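PDB 6OW4: oxidoreductase, short chain dehydrogenase/reductase family protein from Bifidobacterium adolescentis L2-32, which probably acts as an NADH-dependent 20beta-hydroxysteroid dehydrogenase, interconverting 20-keto and 20beta-hydroxy steroids. Local coordinates for residues V102-V108 with R158-I162; A129-V133 with R147-N152; F178-G184 with K204-H210. All coordinates share one frame; numbering follows the deposited sequence.

Contact 1: residues V102-V108 with R158-I162; sequences VTDTVQV and RTGRI. With NAD (nicotinamide-adenine-dinucleotide), chain N.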
loop_
_atom_site.group_PDB
_atom_site.type_symbol
_atom_site.label_atom_id
_atom_site.label_comp_id
_atom_site.label_asym_id
_atom_site.label_seq_id
_atom_site.Cartn_x
_atom_site.Cartn_y
_atom_site.Cartn_z
ATOM N N VAL F 102 1.030 25.880 17.230
ATOM C CA VAL F 102 1.456 24.465 17.457
ATOM C C VAL F 102 2.970 24.330 17.243
ATOM O O VAL F 102 3.519 23.286 17.647
ATOM C CB VAL F 102 0.669 23.477 16.570
ATOM C CG1 VAL F 102 -0.831 23.589 16.802
ATOM C CG2 VAL F 102 0.993 23.628 15.091
ATOM N N THR F 103 3.618 25.330 16.631
ATOM C CA THR F 103 5.094 25.384 16.435
ATOM C C THR F 103 5.772 25.943 17.695
ATOM O O THR F 103 7.006 25.793 17.808
ATOM C CB THR F 103 5.472 26.196 15.189
ATOM O OG1 THR F 103 5.021 27.538 15.361
ATOM C CG2 THR F 103 4.884 25.628 13.916
ATOM N N ASP F 104 5.001 26.560 18.599
ATOM C CA ASP F 104 5.481 27.113 19.893
ATOM C C ASP F 104 5.168 26.109 21.011
ATOM O O ASP F 104 3.975 25.943 21.338
ATOM C CB ASP F 104 4.847 28.480 20.165
ATOM C CG ASP F 104 5.514 29.264 21.282
ATOM O OD1 ASP F 104 6.149 28.632 22.147
ATOM O OD2 ASP F 104 5.397 30.502 21.270
ATOM N N THR F 105 6.206 25.491 21.588
ATOM C CA THR F 105 6.104 24.445 22.646
ATOM C C THR F 105 5.448 25.036 23.899
ATOM O O THR F 105 4.668 24.313 24.547
ATOM C CB THR F 105 7.476 23.849 22.994
ATOM O OG1 THR F 105 8.266 24.875 23.595
ATOM C CG2 THR F 105 8.210 23.280 21.800
ATOM N N VAL F 106 5.760 26.298 24.215
ATOM C CA VAL F 106 5.257 27.048 25.408
ATOM C C VAL F 106 3.726 27.121 25.352
ATOM O O VAL F 106 3.089 26.906 26.404
ATOM C CB VAL F 106 5.877 28.458 25.486
ATOM C CG1 VAL F 106 5.180 29.334 26.517
ATOM C CG2 VAL F 106 7.375 28.403 25.755
ATOM N N GLN F 107 3.167 27.438 24.178
ATOM C CA GLN F 107 1.701 27.566 23.955
ATOM C C GLN F 107 1.055 26.176 24.015
ATOM O O GLN F 107 -0.049 26.066 24.586
ATOM C CB GLN F 107 1.416 28.264 22.623
ATOM C CG GLN F 107 1.915 29.703 22.576
ATOM C CD GLN F 107 1.356 30.488 21.414
ATOM O OE1 GLN F 107 0.190 30.358 21.051
ATOM N NE2 GLN F 107 2.190 31.326 20.822
ATOM N N VAL F 108 1.724 25.162 23.452
ATOM C CA VAL F 108 1.268 23.738 23.437
ATOM C C VAL F 108 1.229 23.214 24.879
ATOM O O VAL F 108 0.245 22.532 25.235
ATOM C CB VAL F 108 2.168 22.863 22.542
ATOM C CG1 VAL F 108 1.891 21.378 22.728
ATOM C CG2 VAL F 108 2.043 23.241 21.074
ATOM N N ARG F 158 3.377 17.240 18.451
ATOM C CA ARG F 158 3.233 17.928 19.766
ATOM C C ARG F 158 1.772 17.893 20.220
ATOM O O ARG F 158 1.518 17.486 21.370
ATOM C CB ARG F 158 3.705 19.382 19.674
ATOM C CG ARG F 158 5.119 19.597 20.186
ATOM C CD ARG F 158 5.484 21.065 20.236
ATOM N NE ARG F 158 5.730 21.610 18.909
ATOM C CZ ARG F 158 6.841 21.428 18.198
ATOM N NH1 ARG F 158 7.840 20.701 18.673
ATOM N NH2 ARG F 158 6.948 21.978 17.001
ATOM N N THR F 159 0.861 18.324 19.345
ATOM C CA THR F 159 -0.597 18.420 19.610
ATOM C C THR F 159 -1.166 17.012 19.823
ATOM O O THR F 159 -2.020 16.850 20.716
ATOM C CB THR F 159 -1.319 19.156 18.474
ATOM O OG1 THR F 159 -0.463 20.162 17.933
ATOM C CG2 THR F 159 -2.602 19.803 18.941
ATOM N N GLY F 160 -0.713 16.041 19.023
ATOM C CA GLY F 160 -1.052 14.615 19.179
ATOM C C GLY F 160 -0.547 14.063 20.501
ATOM O O GLY F 160 -1.276 13.270 21.120
ATOM N N ARG F 161 0.649 14.480 20.929
ATOM C CA ARG F 161 1.333 13.955 22.143
ATOM C C ARG F 161 0.545 14.351 23.398
ATOM O O ARG F 161 0.275 13.459 24.228
ATOM C CB ARG F 161 2.779 14.456 22.223
ATOM C CG ARG F 161 3.644 13.685 23.212
ATOM C CD ARG F 161 4.958 14.377 23.525
ATOM N NE ARG F 161 4.744 15.734 24.015
ATOM C CZ ARG F 161 5.290 16.842 23.509
ATOM N NH1 ARG F 161 6.130 16.785 22.488
ATOM N NH2 ARG F 161 5.001 18.015 24.044
ATOM N N ILE F 162 0.182 15.631 23.529
ATOM C CA ILE F 162 -0.538 16.168 24.725
ATOM C C ILE F 162 -1.911 15.491 24.833
ATOM O O ILE F 162 -2.386 15.315 25.969
ATOM C CB ILE F 162 -0.641 17.709 24.707
ATOM C CG1 ILE F 162 -1.464 18.241 23.529
ATOM C CG2 ILE F 162 0.745 18.336 24.752
ATOM C CD1 ILE F 162 -1.968 19.653 23.729
HETATM P PA NAD N . -7.337 25.877 6.181
HETATM O O1A NAD N . -6.072 26.536 5.740
HETATM O O2A NAD N . -8.402 26.941 6.481
HETATM O O5B NAD N . -7.112 25.002 7.491
HETATM C C5B NAD N . -5.834 24.953 8.125
HETATM C C4B NAD N . -5.988 25.554 9.552
HETATM O O4B NAD N . -4.708 25.160 10.361
HETATM C C3B NAD N . -6.063 26.819 9.543
HETATM O O3B NAD N . -7.223 27.309 10.306
HETATM C C2B NAD N . -4.671 27.386 10.254
HETATM O O2B NAD N . -4.944 28.618 10.983
HETATM C C1B NAD N . -4.278 26.465 11.040
HETATM N N9A NAD N . -2.786 26.515 11.162
HETATM C C8A NAD N . -1.715 26.506 10.335
HETATM N N7A NAD N . -0.594 26.593 11.095
HETATM C C5A NAD N . -0.973 26.658 12.387
HETATM C C6A NAD N . -0.223 26.757 13.567
HETATM N N6A NAD N . 1.164 26.829 13.892
HETATM N N1A NAD N . -0.852 26.804 14.764
HETATM C C2A NAD N . -2.223 26.757 14.830
HETATM N N3A NAD N . -2.970 26.658 13.661
HETATM C C4A NAD N . -2.333 26.610 12.444
HETATM O O3 NAD N . -7.868 24.892 4.973
HETATM P PN NAD N . -8.430 23.401 5.215
HETATM O O1N NAD N . -8.907 22.856 3.899
HETATM O O2N NAD N . -9.591 23.454 6.210
HETATM O O5D NAD N . -7.245 22.476 5.751
HETATM C C5D NAD N . -7.354 21.784 6.986
HETATM C C4D NAD N . -6.403 20.559 6.973
HETATM O O4D NAD N . -6.770 19.726 6.039
HETATM C C3D NAD N . -4.982 20.978 6.645
HETATM O O3D NAD N . -4.103 20.335 7.476
HETATM C C2D NAD N . -4.778 20.525 5.168
HETATM O O2D NAD N . -3.324 20.281 4.955
HETATM C C1D NAD N . -5.495 19.457 5.076
HETATM N N1N NAD N . -5.982 19.156 3.726
HETATM C C2N NAD N . -6.937 19.961 3.118
HETATM C C3N NAD N . -7.399 19.661 1.827
HETATM C C7N NAD N . -8.454 20.554 1.132
HETATM O O7N NAD N . -8.465 20.640 -0.082
HETATM N N7N NAD N . -9.419 21.276 1.886
HETATM C C4N NAD N . -6.906 18.555 1.161
HETATM C C5N NAD N . -5.958 17.745 1.765
HETATM C C6N NAD N . -5.506 18.048 3.057
#
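Arg158 extends from helix 142-170 to the loop leading into helix 105-119, where its NE donates to Val102 O at 3.0 Å. The bond is straight (179° at the hydrogen) and uses the edge of the guanidinium, with the oxygen lying in the group's plane. A bend at chi3 (-74°) turns the planar end toward this carbonyl. Arginine suits the place because its long aliphatic part packs too: CD lies 3.8 Å from Thr105 CG2, while Val108 crosses the chain at about a right angle and puts CG1 4.1 Å from Arg158 CB. The same Val108 CG1 meets Ile162 CG2 at 3.8 Å, a branched apolar pair where the two helices meet. At the far end of the guanidinium, Arg158 NH1 forms a salt bridge with Glu142 of the second subunit. With an alanine in place of Arg158, Val102 O would probably lose its side-chain donor and that Glu142 one of its positive partners. Val102 faces two ways: its O takes the arginine, which probably helps to place it, while its N donates to the adenine N1A at 3.2 Å and its CG2 packs 3.4 Å from N6A. A backbone amide reading the adenine edge beside Asp101 is characteristic of the adenine pocket of the SDR Rossmann fold.

Contact 2: residues A129-V133 with R147-N152; sequences AGVNV and RTININ. With NAD (nicotinamide-adenine-dinucleotide), chain N.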
loop_
_atom_site.group_PDB
_atom_site.type_symbol
_atom_site.label_atom_id
_atom_site.label_comp_id
_atom_site.label_asym_id
_atom_site.label_seq_id
_atom_site.Cartn_x
_atom_site.Cartn_y
_atom_site.Cartn_z
ATOM N N ALA F 129 -4.800 20.936 12.100
ATOM C CA ALA F 129 -3.906 22.078 11.792
ATOM C C ALA F 129 -2.843 21.642 10.777
ATOM O O ALA F 129 -2.157 20.630 11.027
ATOM C CB ALA F 129 -3.271 22.607 13.054
ATOM N N GLY F 130 -2.736 22.372 9.665
ATOM C CA GLY F 130 -1.732 22.156 8.606
ATOM C C GLY F 130 -1.689 23.335 7.652
ATOM O O GLY F 130 -2.556 24.224 7.779
ATOM N N VAL F 131 -0.721 23.350 6.733
ATOM C CA VAL F 131 -0.478 24.490 5.800
ATOM C C VAL F 131 0.248 23.973 4.553
ATOM O O VAL F 131 1.058 23.036 4.685
ATOM C CB VAL F 131 0.319 25.611 6.498
ATOM C CG1 VAL F 131 1.777 25.232 6.709
ATOM C CG2 VAL F 131 0.217 26.931 5.755
ATOM N N ASN F 132 -0.046 24.566 3.393
ATOM C CA ASN F 132 0.721 24.385 2.132
ATOM C C ASN F 132 1.435 25.708 1.831
ATOM O O ASN F 132 0.742 26.730 1.665
ATOM C CB ASN F 132 -0.176 23.928 0.977
ATOM C CG ASN F 132 0.583 23.246 -0.145
ATOM O OD1 ASN F 132 1.813 23.184 -0.137
ATOM N ND2 ASN F 132 -0.145 22.722 -1.118
ATOM N N VAL F 133 2.770 25.684 1.794
ATOM C CA VAL F 133 3.641 26.885 1.629
ATOM C C VAL F 133 3.917 27.077 0.139
ATOM O O VAL F 133 4.221 26.112 -0.558
ATOM C CB VAL F 133 4.946 26.735 2.436
ATOM C CG1 VAL F 133 5.784 28.005 2.401
ATOM C CG2 VAL F 133 4.669 26.313 3.872
ATOM N N ARG F 147 9.693 25.258 7.228
ATOM C CA ARG F 147 8.415 25.908 7.626
ATOM C C ARG F 147 7.288 24.867 7.597
ATOM O O ARG F 147 6.494 24.841 8.558
ATOM C CB ARG F 147 8.098 27.097 6.714
ATOM C CG ARG F 147 6.809 27.824 7.067
ATOM C CD ARG F 147 6.731 29.212 6.461
ATOM N NE ARG F 147 5.706 30.006 7.125
ATOM C CZ ARG F 147 4.404 29.968 6.850
ATOM N NH1 ARG F 147 3.935 29.177 5.900
ATOM N NH2 ARG F 147 3.568 30.735 7.530
ATOM N N THR F 148 7.238 24.040 6.545
ATOM C CA THR F 148 6.226 22.968 6.331
ATOM C C THR F 148 6.422 21.848 7.364
ATOM O O THR F 148 5.416 21.420 7.967
ATOM C CB THR F 148 6.299 22.413 4.902
ATOM O OG1 THR F 148 6.300 23.518 3.999
ATOM C CG2 THR F 148 5.156 21.480 4.566
ATOM N N ILE F 149 7.666 21.388 7.546
ATOM C CA ILE F 149 8.036 20.297 8.499
ATOM C C ILE F 149 7.677 20.749 9.921
ATOM O O ILE F 149 7.064 19.957 10.659
ATOM C CB ILE F 149 9.531 19.922 8.384
ATOM C CG1 ILE F 149 9.960 19.583 6.951
ATOM C CG2 ILE F 149 9.886 18.803 9.352
ATOM C CD1 ILE F 149 8.956 18.796 6.146
ATOM N N ASN F 150 8.047 21.978 10.287
ATOM C CA ASN F 150 7.868 22.532 11.655
ATOM C C ASN F 150 6.373 22.615 11.988
ATOM O O ASN F 150 6.008 22.298 13.136
ATOM C CB ASN F 150 8.556 23.890 11.810
ATOM C CG ASN F 150 10.065 23.781 11.860
ATOM O OD1 ASN F 150 10.611 22.700 12.070
ATOM N ND2 ASN F 150 10.747 24.897 11.668
ATOM N N ILE F 151 5.543 23.018 11.024
ATOM C CA ILE F 151 4.074 23.188 11.228
ATOM C C ILE F 151 3.399 21.814 11.132
ATOM O O ILE F 151 2.882 21.343 12.162
ATOM C CB ILE F 151 3.492 24.218 10.239
ATOM C CG1 ILE F 151 4.081 25.610 10.487
ATOM C CG2 ILE F 151 1.969 24.235 10.302
ATOM C CD1 ILE F 151 3.856 26.595 9.365
ATOM N N ASN F 152 3.429 21.190 9.950
ATOM C CA ASN F 152 2.646 19.965 9.625
ATOM C C ASN F 152 3.090 18.797 10.516
ATOM O O ASN F 152 2.217 18.216 11.183
ATOM C CB ASN F 152 2.747 19.593 8.143
ATOM C CG ASN F 152 2.047 20.578 7.230
ATOM O OD1 ASN F 152 1.326 21.462 7.690
ATOM N ND2 ASN F 152 2.247 20.432 5.931
HETATM P PA NAD N . -7.337 25.877 6.181
HETATM O O1A NAD N . -6.072 26.536 5.740
HETATM O O2A NAD N . -8.402 26.941 6.481
HETATM O O5B NAD N . -7.112 25.002 7.491
HETATM C C5B NAD N . -5.834 24.953 8.125
HETATM C C4B NAD N . -5.988 25.554 9.552
HETATM O O4B NAD N . -4.708 25.160 10.361
HETATM C C3B NAD N . -6.063 26.819 9.543
HETATM O O3B NAD N . -7.223 27.309 10.306
HETATM C C2B NAD N . -4.671 27.386 10.254
HETATM O O2B NAD N . -4.944 28.618 10.983
HETATM C C1B NAD N . -4.278 26.465 11.040
HETATM N N9A NAD N . -2.786 26.515 11.162
HETATM C C8A NAD N . -1.715 26.506 10.335
HETATM N N7A NAD N . -0.594 26.593 11.095
HETATM C C5A NAD N . -0.973 26.658 12.387
HETATM C C6A NAD N . -0.223 26.757 13.567
HETATM N N6A NAD N . 1.164 26.829 13.892
HETATM N N1A NAD N . -0.852 26.804 14.764
HETATM C C2A NAD N . -2.223 26.757 14.830
HETATM N N3A NAD N . -2.970 26.658 13.661
HETATM C C4A NAD N . -2.333 26.610 12.444
HETATM O O3 NAD N . -7.868 24.892 4.973
HETATM P PN NAD N . -8.430 23.401 5.215
HETATM O O1N NAD N . -8.907 22.856 3.899
HETATM O O2N NAD N . -9.591 23.454 6.210
HETATM O O5D NAD N . -7.245 22.476 5.751
HETATM C C5D NAD N . -7.354 21.784 6.986
HETATM C C4D NAD N . -6.403 20.559 6.973
HETATM O O4D NAD N . -6.770 19.726 6.039
HETATM C C3D NAD N . -4.982 20.978 6.645
HETATM O O3D NAD N . -4.103 20.335 7.476
HETATM C C2D NAD N . -4.778 20.525 5.168
HETATM O O2D NAD N . -3.324 20.281 4.955
HETATM C C1D NAD N . -5.495 19.457 5.076
HETATM N N1N NAD N . -5.982 19.156 3.726
HETATM C C2N NAD N . -6.937 19.961 3.118
HETATM C C3N NAD N . -7.399 19.661 1.827
HETATM C C7N NAD N . -8.454 20.554 1.132
HETATM O O7N NAD N . -8.465 20.640 -0.082
HETATM N N7N NAD N . -9.419 21.276 1.886
HETATM C C4N NAD N . -6.906 18.555 1.161
HETATM C C5N NAD N . -5.958 17.745 1.765
HETATM C C6N NAD N . -5.506 18.048 3.057
HETATM O O HOH W 1 3.999 23.062 1.755
#
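Asn152 and Val131 grip each other through two hydrogen bonds. Val131 N donates to a lone pair of Asn152 OD1 at 2.9 Å, and Asn152 ND2 returns a bond to Val131 O at 3.1 Å, nearly in the plane of its amide. An asparagine suits this place because one flat group offers both an acceptor and a donor to the backbone of a single residue. With CG anti to its own carbonyl carbon (chi1 -69°), the amide reaches the loop, and a further bond from ND2 to Thr203 OG1 helps fix its rotation. Gly130, just before, brings its CA within 3.2 Å of NAD O3D, where a side chain would clash with the ribose.

Val131 CG1 packs 3.6 Å from Ile151 CD1, the two side chains crossing at about a right angle. Ile151 in turn sets CG2 3.6 Å from adenine N7A and lays CD1 over the centre of one face of the Arg147 guanidinium. Val133 CG2 meets the edge of that guanidinium, 3.6 Å from NH1. Farther out, a water accepts from Val133 N at 2.9 Å and donates to Asn132 OD1 and Thr148 OG1; Thr148 OG1 is also bonded to Val144 O.

Asn128-Ala129-Gly130 forms the NAG motif of short-chain dehydrogenases, and Asn152, at a pi-type turn, probably corresponds to the asparagine of the family's Asn-Ser-Tyr-Lys tetrad.

Contact 3: residues F178-G184 with K204-H210; sequences FTAALSG and KAAIMEH. Unlike the reference sequence in segment 178-184: Ala181 (reference Ser). With NAD (nicotinamide-adenine-dinucleotide), chain N.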
loop_
_atom_site.group_PDB
_atom_site.type_symbol
_atom_site.label_atom_id
_atom_site.label_comp_id
_atom_site.label_asym_id
_atom_site.label_seq_id
_atom_site.Cartn_x
_atom_site.Cartn_y
_atom_site.Cartn_z
ATOM N N PHE F 178 -5.864 12.187 12.863
ATOM C CA PHE F 178 -4.864 13.058 12.199
ATOM C C PHE F 178 -5.319 13.309 10.760
ATOM O O PHE F 178 -5.603 12.329 10.054
ATOM C CB PHE F 178 -3.482 12.401 12.218
ATOM C CG PHE F 178 -2.885 12.168 13.584
ATOM C CD1 PHE F 178 -3.338 11.140 14.397
ATOM C CD2 PHE F 178 -1.838 12.952 14.039
ATOM C CE1 PHE F 178 -2.772 10.919 15.644
ATOM C CE2 PHE F 178 -1.269 12.728 15.284
ATOM C CZ PHE F 178 -1.740 11.714 16.086
ATOM N N THR F 179 -5.392 14.574 10.339
ATOM C CA THR F 179 -5.666 14.957 8.929
ATOM C C THR F 179 -4.381 14.768 8.117
ATOM O O THR F 179 -3.420 15.528 8.344
ATOM C CB THR F 179 -6.209 16.387 8.818
ATOM O OG1 THR F 179 -7.308 16.524 9.718
ATOM C CG2 THR F 179 -6.667 16.728 7.418
ATOM N N ALA F 180 -4.362 13.767 7.233
ATOM C CA ALA F 180 -3.289 13.526 6.240
ATOM C C ALA F 180 -3.690 14.210 4.927
ATOM O O ALA F 180 -4.280 15.306 4.997
ATOM C CB ALA F 180 -3.057 12.042 6.079
ATOM N N ALA F 181 -3.366 13.601 3.782
ATOM C CA ALA F 181 -3.786 14.037 2.430
ATOM C C ALA F 181 -3.390 12.968 1.407
ATOM O O ALA F 181 -2.601 12.065 1.764
ATOM C CB ALA F 181 -3.167 15.370 2.085
ATOM N N LEU F 182 -3.915 13.081 0.184
ATOM C CA LEU F 182 -3.538 12.216 -0.967
ATOM C C LEU F 182 -2.142 12.599 -1.466
ATOM O O LEU F 182 -1.507 11.750 -2.118
ATOM C CB LEU F 182 -4.576 12.358 -2.084
ATOM C CG LEU F 182 -5.816 11.479 -1.944
ATOM C CD1 LEU F 182 -6.812 11.818 -3.035
ATOM C CD2 LEU F 182 -5.458 9.997 -1.992
ATOM N N SER F 183 -1.695 13.827 -1.173
ATOM C CA SER F 183 -0.299 14.304 -1.364
ATOM C C SER F 183 0.664 13.388 -0.596
ATOM O O SER F 183 1.813 13.228 -1.052
ATOM C CB SER F 183 -0.154 15.740 -0.937
ATOM O OG SER F 183 -1.138 16.551 -1.561
ATOM N N GLY F 184 0.198 12.821 0.525
ATOM C CA GLY F 184 0.918 11.825 1.346
ATOM C C GLY F 184 0.979 10.455 0.688
ATOM O O GLY F 184 1.830 9.651 1.104
ATOM N N LYS F 204 2.585 14.757 5.450
ATOM C CA LYS F 204 1.292 14.027 5.531
ATOM C C LYS F 204 1.555 12.517 5.530
ATOM O O LYS F 204 0.862 11.807 6.278
ATOM C CB LYS F 204 0.369 14.461 4.391
ATOM C CG LYS F 204 -0.041 15.929 4.421
ATOM C CD LYS F 204 -0.512 16.416 5.778
ATOM C CE LYS F 204 -1.366 17.664 5.701
ATOM N NZ LYS F 204 -2.120 17.891 6.957
ATOM N N ALA F 205 2.529 12.055 4.739
ATOM C CA ALA F 205 3.011 10.652 4.708
ATOM C C ALA F 205 3.660 10.295 6.052
ATOM O O ALA F 205 3.498 9.143 6.505
ATOM C CB ALA F 205 3.981 10.465 3.568
ATOM N N ALA F 206 4.377 11.247 6.658
ATOM C CA ALA F 206 5.027 11.107 7.983
ATOM C C ALA F 206 3.953 11.034 9.072
ATOM O O ALA F 206 4.059 10.153 9.944
ATOM C CB ALA F 206 5.979 12.252 8.223
ATOM N N ILE F 207 2.965 11.931 9.011
ATOM C CA ILE F 207 1.793 11.972 9.937
ATOM C C ILE F 207 1.099 10.606 9.912
ATOM O O ILE F 207 0.736 10.116 10.996
ATOM C CB ILE F 207 0.834 13.126 9.570
ATOM C CG1 ILE F 207 1.431 14.486 9.941
ATOM C CG2 ILE F 207 -0.533 12.930 10.209
ATOM C CD1 ILE F 207 0.758 15.658 9.268
ATOM N N MET F 208 0.936 10.019 8.722
ATOM C CA MET F 208 0.258 8.709 8.520
ATOM C C MET F 208 0.984 7.612 9.310
ATOM O O MET F 208 0.318 6.937 10.116
ATOM C CB MET F 208 0.204 8.325 7.038
ATOM C CG MET F 208 -0.958 8.959 6.289
ATOM S SD MET F 208 -1.101 8.367 4.581
ATOM C CE MET F 208 -1.479 6.639 4.874
ATOM N N GLU F 209 2.292 7.447 9.094
ATOM C CA GLU F 209 3.108 6.374 9.727
ATOM C C GLU F 209 3.316 6.683 11.217
ATOM O O GLU F 209 3.575 5.731 11.982
ATOM C CB GLU F 209 4.440 6.205 8.992
ATOM C CG GLU F 209 5.248 5.002 9.452
ATOM C CD GLU F 209 4.512 3.671 9.431
ATOM O OE1 GLU F 209 3.682 3.469 8.525
ATOM O OE2 GLU F 209 4.765 2.838 10.327
ATOM N N HIS F 210 3.207 7.954 11.617
ATOM C CA HIS F 210 3.221 8.392 13.041
ATOM C C HIS F 210 1.956 7.870 13.736
ATOM O O HIS F 210 2.086 7.240 14.803
ATOM C CB HIS F 210 3.373 9.918 13.145
ATOM C CG HIS F 210 3.150 10.461 14.518
ATOM N ND1 HIS F 210 3.913 10.071 15.601
ATOM C CD2 HIS F 210 2.263 11.365 14.989
ATOM C CE1 HIS F 210 3.506 10.709 16.679
ATOM N NE2 HIS F 210 2.493 11.510 16.330
HETATM P PA NAD N . -7.337 25.877 6.181
HETATM O O1A NAD N . -6.072 26.536 5.740
HETATM O O2A NAD N . -8.402 26.941 6.481
HETATM O O5B NAD N . -7.112 25.002 7.491
HETATM C C5B NAD N . -5.834 24.953 8.125
HETATM C C4B NAD N . -5.988 25.554 9.552
HETATM O O4B NAD N . -4.708 25.160 10.361
HETATM C C3B NAD N . -6.063 26.819 9.543
HETATM O O3B NAD N . -7.223 27.309 10.306
HETATM C C2B NAD N . -4.671 27.386 10.254
HETATM O O2B NAD N . -4.944 28.618 10.983
HETATM C C1B NAD N . -4.278 26.465 11.040
HETATM N N9A NAD N . -2.786 26.515 11.162
HETATM C C8A NAD N . -1.715 26.506 10.335
HETATM N N7A NAD N . -0.594 26.593 11.095
HETATM C C5A NAD N . -0.973 26.658 12.387
HETATM C C6A NAD N . -0.223 26.757 13.567
HETATM N N6A NAD N . 1.164 26.829 13.892
HETATM N N1A NAD N . -0.852 26.804 14.764
HETATM C C2A NAD N . -2.223 26.757 14.830
HETATM N N3A NAD N . -2.970 26.658 13.661
HETATM C C4A NAD N . -2.333 26.610 12.444
HETATM O O3 NAD N . -7.868 24.892 4.973
HETATM P PN NAD N . -8.430 23.401 5.215
HETATM O O1N NAD N . -8.907 22.856 3.899
HETATM O O2N NAD N . -9.591 23.454 6.210
HETATM O O5D NAD N . -7.245 22.476 5.751
HETATM C C5D NAD N . -7.354 21.784 6.986
HETATM C C4D NAD N . -6.403 20.559 6.973
HETATM O O4D NAD N . -6.770 19.726 6.039
HETATM C C3D NAD N . -4.982 20.978 6.645
HETATM O O3D NAD N . -4.103 20.335 7.476
HETATM C C2D NAD N . -4.778 20.525 5.168
HETATM O O2D NAD N . -3.324 20.281 4.955
HETATM C C1D NAD N . -5.495 19.457 5.076
HETATM N N1N NAD N . -5.982 19.156 3.726
HETATM C C2N NAD N . -6.937 19.961 3.118
HETATM C C3N NAD N . -7.399 19.661 1.827
HETATM C C7N NAD N . -8.454 20.554 1.132
HETATM O O7N NAD N . -8.465 20.640 -0.082
HETATM N N7N NAD N . -9.419 21.276 1.886
HETATM C C4N NAD N . -6.906 18.555 1.161
HETATM C C5N NAD N . -5.958 17.745 1.765
HETATM C C6N NAD N . -5.506 18.048 3.057
#
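Strand 174-179 ends and its chain runs on close beside helix 198-217, with Ala180 CA 4.7 Å from Lys204 CA and Gly184 CA only 4.1 Å from Ala205 CA. This is the active-site side of the Rossmann fold, and Lys204 is the lysine of the Tyr-x-x-x-Lys motif that begins at Tyr200. Glycine suits position 184, because a CB there would press on the backbone of Lys204 and Ala205.

Lys204 carries the polar part of the contact. A bend at chi2 (-47°) sends its chain along Ala180 and Ala181 toward the cofactor, where NZ donates to Thr179 O at 3.0 Å, approaching from 42° above the carbonyl plane. The same ammonium binds the nicotinamide ribose, giving a bond to O3D at 3.2 Å and a weak one to O2D. Three oxygens thus gather round one nitrogen, and the strand's last carbonyl helps position the lysine over the sugar. Thr179 turns its hydroxyl to Asn128 and its methyl CG2 to the ribose. Ala181, where the reference sequence has serine, places CB 3.7 Å from nicotinamide C5N; this position probably corresponds to the catalytic serine of the family.

Away from the cofactor the contact becomes apolar. Ala180 is small enough to let Met208 CG approach its CB to 3.7 Å, and Ile207 covers the root of Phe178, CG2 to CB at 3.6 Å. His210 bonds through ND1 to Asn198 of the second subunit and meets Trp145 of that subunit edge-to-face. Its ring stands at 88° to that of Phe178, whose CE2 lies near the imidazole plane, 3.8 Å from His210 CD2.

How the contacts relate
Contacts 1 and 2 share helix 142-170, and contact 2 is nested within the loop that contact 1 closes; strand 174-179 of contact 3 follows that helix. Contact 3 is the most deeply buried, contact 1 is largely buried with Thr105 exposed at its border, and contact 2 is only partly buried. All three touch NAD: 102-108 meets the adenine, contact 2 both riboses and, through Ile151, the adenine again, and contact 3 the nicotinamide end. Their chemistry differs accordingly, from an arginine shared between a backbone carbonyl and a glutamate of the second subunit, through a paired amide, to a lysine shared between backbone and ribose. Thr103 packs on Ile151, and Asn152 O on Ile207, joining the three.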